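Local coordinates for protein KLLA0C04147p (Kluyveromyces lactis, PDB 5H2D) that binds ergosterol through its OSBP-related lipid-binding domain, the part of the longer Osh1 protein described here, and probably transfers sterol between membranes, at residues Gly126-Tyr131 and Arg139-Gln144; Cys237-Lys242 and Tyr252-Glu257; Asn274-Ala279 and Val317-Glu322; Thr336-Gln341 and Asp352-Pro357. One frame throughout, in Å; residues are numbered along the deposited sequence.

Contact 1 (Gly126-Tyr131 and Arg139-Gln144); sequences GETFEY and RFFTEQ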
loop_
_atom_site.group_PDB
_atom_site.type_symbol
_atom_site.label_atom_id
_atom_site.label_comp_id
_atom_site.label_asym_id
_atom_site.label_seq_id
_atom_site.Cartn_x
_atom_site.Cartn_y
_atom_site.Cartn_z
ATOM N N GLY A 126 -15.797 -1.326 8.468
ATOM C CA GLY A 126 -16.467 -2.191 7.526
ATOM C C GLY A 126 -16.346 -1.748 6.085
ATOM O O GLY A 126 -16.771 -2.487 5.188
ATOM N N GLU A 127 -15.772 -0.574 5.833
ATOM C CA GLU A 127 -15.525 -0.160 4.461
ATOM C C GLU A 127 -14.580 -1.153 3.793
ATOM O O GLU A 127 -13.695 -1.725 4.435
ATOM C CB GLU A 127 -14.925 1.247 4.437
ATOM C CG GLU A 127 -14.863 1.876 3.039
ATOM C CD GLU A 127 -14.475 3.355 3.033
ATOM O OE1 GLU A 127 -13.965 3.825 1.991
ATOM O OE2 GLU A 127 -14.698 4.055 4.038
ATOM N N THR A 128 -14.794 -1.395 2.504
ATOM C CA THR A 128 -13.958 -2.306 1.747
ATOM C C THR A 128 -13.439 -1.617 0.495
ATOM O O THR A 128 -13.961 -0.592 0.065
ATOM C CB THR A 128 -14.721 -3.576 1.337
ATOM O OG1 THR A 128 -15.882 -3.200 0.572
ATOM C CG2 THR A 128 -15.175 -4.350 2.560
ATOM N N PHE A 129 -12.395 -2.194 -0.089
ATOM C CA PHE A 129 -11.948 -1.717 -1.388
ATOM C C PHE A 129 -11.359 -2.890 -2.155
ATOM O O PHE A 129 -10.500 -3.609 -1.641
ATOM C CB PHE A 129 -10.929 -0.564 -1.263
ATOM C CG PHE A 129 -10.336 -0.132 -2.598
ATOM C CD1 PHE A 129 -11.135 0.475 -3.559
ATOM C CD2 PHE A 129 -8.993 -0.344 -2.892
ATOM C CE1 PHE A 129 -10.609 0.844 -4.785
ATOM C CE2 PHE A 129 -8.463 0.039 -4.120
ATOM C CZ PHE A 129 -9.278 0.632 -5.064
ATOM N N GLU A 130 -11.849 -3.097 -3.372
ATOM C CA GLU A 130 -11.316 -4.123 -4.254
ATOM C C GLU A 130 -10.660 -3.476 -5.461
ATOM O O GLU A 130 -11.036 -2.373 -5.874
ATOM C CB GLU A 130 -12.419 -5.064 -4.732
ATOM C CG GLU A 130 -13.521 -4.340 -5.483
ATOM C CD GLU A 130 -14.345 -5.291 -6.352
ATOM O OE1 GLU A 130 -14.053 -5.361 -7.566
ATOM O OE2 GLU A 130 -15.248 -5.970 -5.797
ATOM N N TYR A 131 -9.670 -4.164 -6.021
ATOM C CA TYR A 131 -9.000 -3.675 -7.226
ATOM C C TYR A 131 -8.322 -4.860 -7.897
ATOM O O TYR A 131 -7.398 -5.454 -7.330
ATOM C CB TYR A 131 -7.992 -2.581 -6.872
ATOM C CG TYR A 131 -7.238 -1.926 -8.009
ATOM C CD1 TYR A 131 -7.815 -0.894 -8.743
ATOM C CD2 TYR A 131 -5.924 -2.287 -8.297
ATOM C CE1 TYR A 131 -7.114 -0.261 -9.763
ATOM C CE2 TYR A 131 -5.209 -1.654 -9.312
ATOM C CZ TYR A 131 -5.810 -0.648 -10.035
ATOM O OH TYR A 131 -5.102 -0.020 -11.026
ATOM N N ARG A 139 -5.415 -9.699 -8.009
ATOM C CA ARG A 139 -6.589 -9.152 -7.343
ATOM C C ARG A 139 -6.164 -8.676 -5.965
ATOM O O ARG A 139 -5.436 -9.378 -5.261
ATOM C CB ARG A 139 -7.726 -10.191 -7.241
ATOM C CG ARG A 139 -7.445 -11.367 -6.313
ATOM C CD ARG A 139 -8.544 -12.425 -6.441
ATOM N NE ARG A 139 -8.488 -13.368 -5.333
ATOM C CZ ARG A 139 -9.254 -14.444 -5.223
ATOM N NH1 ARG A 139 -10.129 -14.741 -6.181
ATOM N NH2 ARG A 139 -9.142 -15.229 -4.164
ATOM N N PHE A 140 -6.615 -7.480 -5.596
ATOM C CA PHE A 140 -6.357 -6.858 -4.306
ATOM C C PHE A 140 -7.678 -6.649 -3.585
ATOM O O PHE A 140 -8.651 -6.188 -4.185
ATOM C CB PHE A 140 -5.660 -5.496 -4.489
ATOM C CG PHE A 140 -5.596 -4.651 -3.234
ATOM C CD1 PHE A 140 -4.498 -4.745 -2.379
ATOM C CD2 PHE A 140 -6.610 -3.751 -2.926
ATOM C CE1 PHE A 140 -4.434 -3.964 -1.229
ATOM C CE2 PHE A 140 -6.540 -2.963 -1.775
ATOM C CZ PHE A 140 -5.447 -3.072 -0.941
ATOM N N PHE A 141 -7.704 -6.946 -2.289
ATOM C CA PHE A 141 -8.891 -6.695 -1.490
ATOM C C PHE A 141 -8.477 -6.214 -0.110
ATOM O O PHE A 141 -7.477 -6.686 0.443
ATOM C CB PHE A 141 -9.766 -7.944 -1.338
ATOM C CG PHE A 141 -11.008 -7.684 -0.556
ATOM C CD1 PHE A 141 -12.027 -6.912 -1.101
ATOM C CD2 PHE A 141 -11.138 -8.145 0.740
ATOM C CE1 PHE A 141 -13.175 -6.636 -0.371
ATOM C CE2 PHE A 141 -12.285 -7.871 1.478
ATOM C CZ PHE A 141 -13.301 -7.115 0.914
ATOM N N THR A 142 -9.256 -5.291 0.453
ATOM C CA THR A 142 -8.969 -4.804 1.796
ATOM C C THR A 142 -10.276 -4.448 2.494
ATOM O O THR A 142 -11.246 -4.021 1.855
ATOM C CB THR A 142 -8.003 -3.593 1.757
ATOM O OG1 THR A 142 -7.706 -3.163 3.087
ATOM C CG2 THR A 142 -8.624 -2.422 0.999
ATOM N N GLU A 143 -10.296 -4.652 3.816
ATOM C CA GLU A 143 -11.422 -4.291 4.671
ATOM C C GLU A 143 -10.905 -3.464 5.837
ATOM O O GLU A 143 -9.856 -3.776 6.410
ATOM C CB GLU A 143 -12.154 -5.529 5.216
ATOM C CG GLU A 143 -13.297 -5.206 6.178
ATOM C CD GLU A 143 -14.041 -6.453 6.675
ATOM O OE1 GLU A 143 -15.071 -6.294 7.354
ATOM O OE2 GLU A 143 -13.600 -7.579 6.380
ATOM N N GLN A 144 -11.650 -2.419 6.203
ATOM C CA GLN A 144 -11.342 -1.671 7.424
ATOM C C GLN A 144 -11.861 -2.507 8.593
ATOM O O GLN A 144 -13.070 -2.583 8.829
ATOM C CB GLN A 144 -11.964 -0.280 7.374
ATOM C CG GLN A 144 -11.452 0.651 8.483
ATOM C CD GLN A 144 -10.016 1.098 8.269
ATOM O OE1 GLN A 144 -9.341 0.683 7.322
ATOM N NE2 GLN A 144 -9.533 1.965 9.178
HETATM O O HOH W 1 -17.244 -5.182 5.824
#

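Contact 2 (Cys237-Lys242 and Tyr252-Glu257); sequences CMIHFK and YEVKGE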
loop_
_atom_site.group_PDB
_atom_site.type_symbol
_atom_site.label_atom_id
_atom_site.label_comp_id
_atom_site.label_asym_id
_atom_site.label_seq_id
_atom_site.Cartn_x
_atom_site.Cartn_y
_atom_site.Cartn_z
ATOM N N CYS A 237 17.565 -9.238 4.173
ATOM C CA CYS A 237 17.962 -7.989 3.539
ATOM C C CYS A 237 17.753 -6.847 4.518
ATOM O O CYS A 237 16.713 -6.776 5.174
ATOM C CB CYS A 237 17.157 -7.752 2.247
ATOM S SG CYS A 237 17.372 -6.114 1.513
ATOM N N MET A 238 18.748 -5.968 4.619
ATOM C CA MET A 238 18.669 -4.751 5.415
ATOM C C MET A 238 18.509 -3.563 4.478
ATOM O O MET A 238 19.289 -3.414 3.529
ATOM C CB MET A 238 19.926 -4.566 6.274
ATOM C CG MET A 238 20.319 -5.771 7.108
ATOM S SD MET A 238 19.075 -6.226 8.322
ATOM C CE MET A 238 18.720 -4.654 9.094
ATOM N N ILE A 239 17.488 -2.733 4.728
ATOM C CA ILE A 239 17.218 -1.535 3.943
ATOM C C ILE A 239 17.289 -0.312 4.840
ATOM O O ILE A 239 16.749 -0.311 5.950
ATOM C CB ILE A 239 15.838 -1.596 3.263
ATOM C CG1 ILE A 239 15.670 -2.942 2.552
ATOM C CG2 ILE A 239 15.658 -0.378 2.335
ATOM C CD1 ILE A 239 14.346 -3.072 1.807
ATOM N N HIS A 240 17.910 0.750 4.340
ATOM C CA HIS A 240 18.093 1.963 5.129
ATOM C C HIS A 240 17.530 3.147 4.355
ATOM O O HIS A 240 18.113 3.561 3.350
ATOM C CB HIS A 240 19.573 2.164 5.467
ATOM C CG HIS A 240 20.288 0.882 5.760
ATOM N ND1 HIS A 240 20.304 0.308 7.014
ATOM C CD2 HIS A 240 20.973 0.036 4.953
ATOM C CE1 HIS A 240 20.987 -0.822 6.971
ATOM N NE2 HIS A 240 21.399 -1.014 5.732
ATOM N N PHE A 241 16.377 3.657 4.806
ATOM C CA PHE A 241 15.826 4.924 4.328
ATOM C C PHE A 241 16.430 6.038 5.168
ATOM O O PHE A 241 16.165 6.127 6.374
ATOM C CB PHE A 241 14.304 4.960 4.449
ATOM C CG PHE A 241 13.577 4.052 3.494
ATOM C CD1 PHE A 241 13.402 2.709 3.788
ATOM C CD2 PHE A 241 13.004 4.564 2.341
ATOM C CE1 PHE A 241 12.715 1.867 2.922
ATOM C CE2 PHE A 241 12.303 3.739 1.468
ATOM C CZ PHE A 241 12.156 2.386 1.762
ATOM N N LYS A 242 17.222 6.896 4.538
ATOM C CA LYS A 242 17.864 7.973 5.272
ATOM C C LYS A 242 16.847 9.050 5.629
ATOM O O LYS A 242 16.002 9.425 4.811
ATOM C CB LYS A 242 19.011 8.551 4.443
ATOM C CG LYS A 242 19.650 9.807 5.021
ATOM C CD LYS A 242 21.168 9.719 5.011
ATOM C CE LYS A 242 21.695 9.337 6.391
ATOM N NZ LYS A 242 23.184 9.335 6.464
ATOM N N TYR A 252 16.943 11.973 -0.708
ATOM C CA TYR A 252 15.943 10.920 -0.854
ATOM C C TYR A 252 16.606 9.548 -0.870
ATOM O O TYR A 252 16.177 8.635 -1.568
ATOM C CB TYR A 252 15.126 11.156 -2.120
ATOM C CG TYR A 252 14.151 12.305 -1.985
ATOM C CD1 TYR A 252 14.587 13.627 -1.956
ATOM C CD2 TYR A 252 12.793 12.067 -1.873
ATOM C CE1 TYR A 252 13.688 14.673 -1.824
ATOM C CE2 TYR A 252 11.901 13.095 -1.742
ATOM C CZ TYR A 252 12.342 14.396 -1.717
ATOM O OH TYR A 252 11.416 15.411 -1.584
ATOM N N GLU A 253 17.670 9.390 -0.092
ATOM C CA GLU A 253 18.570 8.266 -0.290
ATOM C C GLU A 253 18.042 6.986 0.341
ATOM O O GLU A 253 17.479 6.990 1.443
ATOM C CB GLU A 253 19.947 8.601 0.272
ATOM C CG GLU A 253 20.547 9.832 -0.383
ATOM C CD GLU A 253 21.869 10.232 0.226
ATOM O OE1 GLU A 253 22.471 9.394 0.932
ATOM O OE2 GLU A 253 22.296 11.386 -0.000
ATOM N N VAL A 254 18.220 5.886 -0.378
ATOM C CA VAL A 254 17.927 4.559 0.143
ATOM C C VAL A 254 19.047 3.630 -0.309
ATOM O O VAL A 254 19.573 3.773 -1.416
ATOM C CB VAL A 254 16.539 4.057 -0.315
ATOM C CG1 VAL A 254 16.484 3.928 -1.831
ATOM C CG2 VAL A 254 16.172 2.745 0.391
ATOM N N LYS A 255 19.442 2.715 0.573
ATOM C CA LYS A 255 20.462 1.716 0.280
ATOM C C LYS A 255 20.069 0.421 0.964
ATOM O O LYS A 255 19.377 0.433 1.982
ATOM C CB LYS A 255 21.870 2.108 0.774
ATOM C CG LYS A 255 22.143 3.588 0.903
ATOM C CD LYS A 255 23.593 3.832 1.347
ATOM C CE LYS A 255 23.918 3.106 2.642
ATOM N NZ LYS A 255 23.203 3.688 3.816
ATOM N N GLY A 256 20.529 -0.699 0.415
ATOM C CA GLY A 256 20.243 -1.980 1.030
ATOM C C GLY A 256 21.328 -2.987 0.725
ATOM O O GLY A 256 22.122 -2.818 -0.206
ATOM N N GLU A 257 21.345 -4.048 1.531
ATOM C CA GLU A 257 22.287 -5.149 1.387
ATOM C C GLU A 257 21.529 -6.460 1.521
ATOM O O GLU A 257 20.719 -6.604 2.441
ATOM C CB GLU A 257 23.395 -5.069 2.446
ATOM C CG GLU A 257 24.117 -3.729 2.505
ATOM C CD GLU A 257 23.362 -2.668 3.304
ATOM O OE1 GLU A 257 22.762 -3.002 4.355
ATOM O OE2 GLU A 257 23.367 -1.494 2.873
HETATM O O HOH W 2 20.315 5.546 3.430
#

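Contact 3 (Asn274-Ala279 and Val317-Glu322); sequences NESVSA and VWHVNE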
loop_
_atom_site.group_PDB
_atom_site.type_symbol
_atom_site.label_atom_id
_atom_site.label_comp_id
_atom_site.label_asym_id
_atom_site.label_seq_id
_atom_site.Cartn_x
_atom_site.Cartn_y
_atom_site.Cartn_z
ATOM N N ASN A 274 12.637 8.609 -4.704
ATOM C CA ASN A 274 11.748 9.367 -5.571
ATOM C C ASN A 274 12.171 9.316 -7.038
ATOM O O ASN A 274 11.578 10.019 -7.860
ATOM C CB ASN A 274 11.653 10.824 -5.100
ATOM C CG ASN A 274 12.952 11.569 -5.238
ATOM O OD1 ASN A 274 14.035 10.980 -5.171
ATOM N ND2 ASN A 274 12.859 12.883 -5.420
ATOM N N GLU A 275 13.152 8.476 -7.391
ATOM C CA GLU A 275 13.702 8.507 -8.742
ATOM C C GLU A 275 14.053 7.130 -9.300
ATOM O O GLU A 275 13.431 6.684 -10.263
ATOM C CB GLU A 275 14.937 9.407 -8.785
ATOM C CG GLU A 275 15.486 9.622 -10.186
ATOM C CD GLU A 275 16.629 10.624 -10.218
ATOM O OE1 GLU A 275 17.123 11.010 -9.131
ATOM O OE2 GLU A 275 17.033 11.024 -11.333
ATOM N N SER A 276 15.048 6.450 -8.738
ATOM C CA SER A 276 15.467 5.188 -9.338
ATOM C C SER A 276 16.361 4.438 -8.364
ATOM O O SER A 276 16.977 5.034 -7.474
ATOM C CB SER A 276 16.205 5.409 -10.663
ATOM O OG SER A 276 17.413 6.119 -10.460
ATOM N N VAL A 277 16.427 3.121 -8.552
ATOM C CA VAL A 277 17.272 2.250 -7.745
ATOM C C VAL A 277 18.043 1.310 -8.665
ATOM O O VAL A 277 17.467 0.733 -9.593
ATOM C CB VAL A 277 16.458 1.442 -6.722
ATOM C CG1 VAL A 277 17.320 0.334 -6.133
ATOM C CG2 VAL A 277 15.945 2.371 -5.623
ATOM N N SER A 278 19.335 1.160 -8.398
ATOM C CA SER A 278 20.232 0.283 -9.138
ATOM C C SER A 278 20.861 -0.703 -8.165
ATOM O O SER A 278 20.802 -0.528 -6.947
ATOM C CB SER A 278 21.319 1.092 -9.859
ATOM O OG SER A 278 20.748 1.946 -10.837
ATOM N N ALA A 279 21.488 -1.748 -8.703
ATOM C CA ALA A 279 22.034 -2.789 -7.846
ATOM C C ALA A 279 23.281 -3.364 -8.498
ATOM O O ALA A 279 23.556 -3.128 -9.675
ATOM C CB ALA A 279 21.015 -3.904 -7.582
ATOM N N VAL A 317 17.197 -1.461 -11.703
ATOM C CA VAL A 317 16.139 -2.344 -11.241
ATOM C C VAL A 317 14.785 -1.651 -11.241
ATOM O O VAL A 317 13.776 -2.255 -11.625
ATOM C CB VAL A 317 16.453 -2.916 -9.839
ATOM C CG1 VAL A 317 17.712 -3.777 -9.879
ATOM C CG2 VAL A 317 16.608 -1.802 -8.830
ATOM N N TRP A 318 14.736 -0.385 -10.824
ATOM C CA TRP A 318 13.469 0.326 -10.704
ATOM C C TRP A 318 13.643 1.799 -11.052
ATOM O O TRP A 318 14.646 2.417 -10.686
ATOM C CB TRP A 318 12.902 0.181 -9.281
ATOM C CG TRP A 318 11.758 1.105 -9.038
ATOM C CD1 TRP A 318 10.457 0.917 -9.415
ATOM C CD2 TRP A 318 11.815 2.389 -8.411
ATOM N NE1 TRP A 318 9.701 2.008 -9.060
ATOM C CE2 TRP A 318 10.509 2.924 -8.437
ATOM C CE3 TRP A 318 12.840 3.138 -7.829
ATOM C CZ2 TRP A 318 10.200 4.169 -7.889
ATOM C CZ3 TRP A 318 12.534 4.380 -7.286
ATOM C CH2 TRP A 318 11.224 4.881 -7.327
ATOM N N HIS A 319 12.655 2.361 -11.752
ATOM C CA HIS A 319 12.602 3.795 -11.996
ATOM C C HIS A 319 11.169 4.276 -11.835
ATOM O O HIS A 319 10.230 3.565 -12.199
ATOM C CB HIS A 319 13.108 4.152 -13.403
ATOM C CG HIS A 319 13.385 5.612 -13.593
ATOM N ND1 HIS A 319 12.382 6.557 -13.688
ATOM C CD2 HIS A 319 14.553 6.289 -13.704
ATOM C CE1 HIS A 319 12.922 7.751 -13.851
ATOM N NE2 HIS A 319 14.236 7.618 -13.860
ATOM N N VAL A 320 11.014 5.494 -11.311
ATOM C CA VAL A 320 9.688 6.053 -11.061
ATOM C C VAL A 320 8.948 6.269 -12.374
ATOM O O VAL A 320 9.541 6.653 -13.396
ATOM C CB VAL A 320 9.811 7.364 -10.263
ATOM C CG1 VAL A 320 10.478 8.440 -11.097
ATOM C CG2 VAL A 320 8.439 7.835 -9.775
ATOM N N ASN A 321 7.639 6.025 -12.353
ATOM C CA ASN A 321 6.791 6.327 -13.493
ATOM C C ASN A 321 6.740 7.830 -13.735
ATOM O O ASN A 321 6.864 8.639 -12.808
ATOM C CB ASN A 321 5.373 5.790 -13.264
ATOM C CG ASN A 321 5.291 4.280 -13.395
ATOM O OD1 ASN A 321 5.942 3.694 -14.257
ATOM N ND2 ASN A 321 4.504 3.641 -12.535
ATOM N N GLU A 322 6.541 8.201 -15.000
ATOM C CA GLU A 322 6.270 9.596 -15.313
ATOM C C GLU A 322 4.983 10.033 -14.625
ATOM O O GLU A 322 4.026 9.261 -14.492
ATOM C CB GLU A 322 6.169 9.808 -16.826
ATOM C CG GLU A 322 4.809 9.501 -17.409
ATOM C CD GLU A 322 4.760 9.714 -18.914
ATOM O OE1 GLU A 322 3.799 9.230 -19.556
ATOM O OE2 GLU A 322 5.686 10.362 -19.454
#

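Contact 4 (Thr336-Gln341 and Asp352-Pro357); sequences TLNAPQ and DTRLRP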
loop_
_atom_site.group_PDB
_atom_site.type_symbol
_atom_site.label_atom_id
_atom_site.label_comp_id
_atom_site.label_asym_id
_atom_site.label_seq_id
_atom_site.Cartn_x
_atom_site.Cartn_y
_atom_site.Cartn_z
ATOM N N THR A 336 -6.336 5.609 -11.027
ATOM C CA THR A 336 -7.147 4.450 -11.406
ATOM C C THR A 336 -7.971 3.881 -10.252
ATOM O O THR A 336 -8.915 3.121 -10.501
ATOM C CB THR A 336 -6.288 3.309 -11.978
ATOM O OG1 THR A 336 -5.549 2.658 -10.926
ATOM C CG2 THR A 336 -5.347 3.807 -13.071
ATOM N N LEU A 337 -7.651 4.227 -9.002
ATOM C CA LEU A 337 -8.121 3.422 -7.882
ATOM C C LEU A 337 -9.565 3.729 -7.507
ATOM O O LEU A 337 -10.357 2.808 -7.276
ATOM C CB LEU A 337 -7.216 3.642 -6.669
ATOM C CG LEU A 337 -5.795 3.108 -6.837
ATOM C CD1 LEU A 337 -4.916 3.514 -5.654
ATOM C CD2 LEU A 337 -5.787 1.602 -7.006
ATOM N N ASN A 338 -9.915 5.010 -7.393
ATOM C CA ASN A 338 -11.265 5.398 -6.999
ATOM C C ASN A 338 -12.187 5.609 -8.192
ATOM O O ASN A 338 -13.152 6.376 -8.090
ATOM C CB ASN A 338 -11.233 6.659 -6.134
ATOM C CG ASN A 338 -12.465 6.775 -5.253
ATOM O OD1 ASN A 338 -12.918 5.785 -4.693
ATOM N ND2 ASN A 338 -13.034 7.984 -5.157
ATOM N N ALA A 339 -11.927 4.940 -9.308
ATOM C CA ALA A 339 -12.721 5.140 -10.522
ATOM C C ALA A 339 -14.040 4.386 -10.429
ATOM O O ALA A 339 -14.029 3.164 -10.246
ATOM C CB ALA A 339 -11.945 4.661 -11.740
ATOM N N PRO A 340 -15.192 5.060 -10.571
ATOM C CA PRO A 340 -16.498 4.368 -10.569
ATOM C C PRO A 340 -16.800 3.792 -11.947
ATOM O O PRO A 340 -17.722 4.225 -12.656
ATOM C CB PRO A 340 -17.460 5.489 -10.168
ATOM C CG PRO A 340 -16.857 6.705 -10.804
ATOM C CD PRO A 340 -15.344 6.522 -10.691
ATOM N N GLN A 341 -15.987 2.811 -12.327
ATOM C CA GLN A 341 -16.012 2.260 -13.679
ATOM C C GLN A 341 -17.391 1.681 -13.989
ATOM O O GLN A 341 -17.917 0.884 -13.200
ATOM C CB GLN A 341 -14.932 1.185 -13.830
ATOM C CG GLN A 341 -13.497 1.679 -13.589
ATOM C CD GLN A 341 -12.946 2.552 -14.712
ATOM O OE1 GLN A 341 -13.308 3.716 -14.850
ATOM N NE2 GLN A 341 -12.039 1.987 -15.504
ATOM N N ASP A 352 -17.940 -0.674 -0.860
ATOM C CA ASP A 352 -16.723 -0.335 -1.592
ATOM C C ASP A 352 -16.472 1.169 -1.585
ATOM O O ASP A 352 -17.393 1.973 -1.760
ATOM C CB ASP A 352 -16.777 -0.835 -3.039
ATOM C CG ASP A 352 -15.425 -0.707 -3.737
ATOM O OD1 ASP A 352 -14.576 -1.611 -3.547
ATOM O OD2 ASP A 352 -15.203 0.302 -4.444
ATOM N N THR A 353 -15.196 1.541 -1.403
ATOM C CA THR A 353 -14.790 2.946 -1.353
ATOM C C THR A 353 -15.262 3.758 -2.557
ATOM O O THR A 353 -15.554 4.954 -2.415
ATOM C CB THR A 353 -13.262 3.030 -1.242
ATOM O OG1 THR A 353 -12.844 2.318 -0.068
ATOM C CG2 THR A 353 -12.785 4.512 -1.177
ATOM N N ARG A 354 -15.345 3.143 -3.746
ATOM C CA ARG A 354 -15.814 3.897 -4.913
ATOM C C ARG A 354 -17.210 4.468 -4.692
ATOM O O ARG A 354 -17.571 5.476 -5.310
ATOM C CB ARG A 354 -15.810 3.015 -6.157
ATOM C CG ARG A 354 -14.426 2.645 -6.626
ATOM C CD ARG A 354 -14.542 1.571 -7.679
ATOM N NE ARG A 354 -13.252 1.034 -8.090
ATOM C CZ ARG A 354 -12.663 0.009 -7.496
ATOM N NH1 ARG A 354 -13.238 -0.564 -6.450
ATOM N NH2 ARG A 354 -11.512 -0.454 -7.953
ATOM N N LEU A 355 -17.997 3.853 -3.818
ATOM C CA LEU A 355 -19.354 4.310 -3.545
ATOM C C LEU A 355 -19.425 5.283 -2.386
ATOM O O LEU A 355 -20.525 5.746 -2.050
ATOM C CB LEU A 355 -20.266 3.116 -3.250
ATOM C CG LEU A 355 -20.258 2.056 -4.342
ATOM C CD1 LEU A 355 -21.098 0.843 -3.965
ATOM C CD2 LEU A 355 -20.734 2.662 -5.658
ATOM N N ARG A 356 -18.295 5.592 -1.759
ATOM C CA ARG A 356 -18.308 6.466 -0.592
ATOM C C ARG A 356 -18.616 7.903 -1.006
ATOM O O ARG A 356 -17.860 8.487 -1.789
ATOM C CB ARG A 356 -16.978 6.374 0.156
ATOM C CG ARG A 356 -17.059 7.130 1.439
ATOM C CD ARG A 356 -15.816 7.046 2.295
ATOM N NE ARG A 356 -15.986 8.013 3.368
ATOM C CZ ARG A 356 -15.334 8.003 4.523
ATOM N NH1 ARG A 356 -14.454 7.045 4.800
ATOM N NH2 ARG A 356 -15.585 8.961 5.409
ATOM N N PRO A 357 -19.708 8.506 -0.516
ATOM C CA PRO A 357 -20.224 9.733 -1.140
ATOM C C PRO A 357 -19.489 11.007 -0.767
ATOM O O PRO A 357 -19.440 11.935 -1.588
ATOM C CB PRO A 357 -21.685 9.778 -0.656
ATOM C CG PRO A 357 -21.701 9.015 0.615
ATOM C CD PRO A 357 -20.682 7.900 0.407
HETATM O O HOH W 3 -10.801 0.981 -10.317
HETATM O O HOH W 4 -15.384 7.637 -3.426
#

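Contact 1 (Gly126-Tyr131 and Arg139-Gln144)
Phe140 packs on Tyr131 and Phe129 across the hairpin. Phe140 CB sits 3.3 Å from Tyr131 O, and with CG anti to the backbone N (chi1 169°) the ring swings over toward Phe129. Phe140 CD2 lies near the CB of Tyr131, while Phe140 CE2 meets Phe129 CD2 at 3.8 Å. The two phenylalanines touch by their ring edges, their side chains crossing at about a right angle. Beyond this, the Phe140 ring packs on Ala77 of helix 72-77 and on Thr154 and Thr156 of the next strand. Thr142 continues the same face, its CG2 3.7 Å from Phe129 CB. On the other face, Phe141 CZ approaches Thr128 CG2 at 3.7 Å. Paired backbone bonds stitch the hairpin, among them Phe140 N to Tyr131 O, 2.8 Å, and Phe129 N to Thr142 O, 2.9 Å. At the loop end a water gives hydrogens to both Gly126 O and Glu143 OE1. The ladder thus satisfies buried backbone polar groups, and the phenylalanine edges and the Thr142 methyl pack beside it on their face.

Contact 2 (Cys237-Lys242 and Tyr252-Glu257)
Ile239, Phe241 and Val254 make the tightly packed face of this hairpin. Val254 CG2, anti to the backbone N, lies 3.7 Å from Ile239 CG2 and also stands over the face of the Phe241 ring, 4.0 Å from its centroid and only 6° off the normal, a CH-pi contact. Opposite Ile239 the strand carries Gly256, whose CA comes within 3.0 Å of Met238 O.

The other face is polar but firmly bonded where His240 NE2 donates to Glu257 OE1 at 2.8 Å, nearly straight (163°). OE1 lies in the imidazole plane and accepts with its syn lone pair; ring and carboxylate planes are 26° apart. His240 ND1 is hydrogen-bonded to Asp225 OD1, so the ring's rotation is fixed. The loose, solvent side lies at Lys242, Glu253 and Lys255: Lys242 N donates to Glu253 O while its side-chain end leads away, and Lys255 NZ bonds weakly to a water that also donates to His240 O. Strands 236-241 and 253-259 form an antiparallel beta hairpin in the wall of the OSBP-related barrel, its Ile239 and Phe241 face against helix 95-108.

Contact 3 (Asn274-Ala279 and Val317-Glu322)
With CG anti to the backbone N in both Trp318 (chi1 169°) and His319 (chi1 -166°), two successive rings leave opposite faces of their strand and both reach segment 274-279. The indole brings its benzo edge across: Trp318 CE3 lies 3.9 Å from Val277 CG2, and Trp318 CZ3 sits 3.6 Å from Ser276 N, approaching obliquely. The indole also packs on Ile104 and Ser108 of helix 95-108 and meets the Tyr82 ring edge-to-face. The His319 imidazole, on the other face, lies beneath Glu275 O, which stands 3.4 Å above the ring plane over its centre, while His319 CD2 touches Ser276 CB at 3.6 Å. His319 ND1 donates to Val320 O at 2.9 Å, almost in the ring plane and on a lone pair of the carbonyl, which fixes the ring's turn. Glu275 O also accepts from Val320 N at 2.9 Å, so it is gripped by a backbone N-H as it covers the histidine. Val277 N donates to Trp318 O at 2.9 Å. Two classic beta bulges mark this part of the antiparallel barrel: Val317 and Trp318 opposite Val277, where strand 314-319 pairs with 276-281, and Glu275 and Ser276 opposite Arg272, on the side of strand 265-272.

Contact 4 (Thr336-Gln341 and Asp352-Pro357)
Arg354 meets two backbone carbonyls, Leu337 O over one guanidinium face and Ala339 O at its edge, yet no clear direct hydrogen bond crosses between the two segments; water does the bridging. Leu337 O is 3.6 Å from Arg354 CZ, while Ala339 O is 3.1 Å from Arg354 CD. The chain extends from CG to NE, which lays the guanidinium under Leu337 O with CD and NE beside Ala339 O. Arg354 NH2 reaches a water at 2.9 Å that in turn donates to Thr336 O. Arg354 NH2 also donates to Glu130 O of strand 128-133. Within segment 352-357, Asp352 forms an Asx turn: its OD2 accepts from Arg354 N and, on the opposite face of the carboxylate plane, from Arg354 NH1 in a 2.9 Å salt bridge. This turn opens the 3-10 segment 353-355, after which Arg356 takes the N-cap position of helix 357-363. Asn338 ND2 donates to a second water, 2.9 Å off, that donates to Thr353 O and Arg356 O, while Asn338 OD1 is taken by Gln74 and lies 3.5 Å from Arg354 CA.

How the contacts relate
Contacts 1 and 4 form one neighbourhood, their centres 11 Å apart: Tyr131 OH meets Thr336 OG1 at 2.7 Å and Glu127 OE1 meets Thr353 OG1 at 2.8 Å, probable hydrogen bonds that tie the loop region to the first hairpin. Contacts 2 and 3 form a second, with centres 14 Å apart and Val254 CG1 4.1 Å from Val277 CG2. The centres of contacts 1 and 2 are 30 Å apart, on opposite sides of the chain's centre, as are those of contacts 1 and 3 (28 Å). The bound ergosterol is about 9 Å from the side chains of Phe140 and Phe241, 10 Å from Leu337 and 13 Å from Trp318, so these residues surround the lipid pocket without touching the sterol.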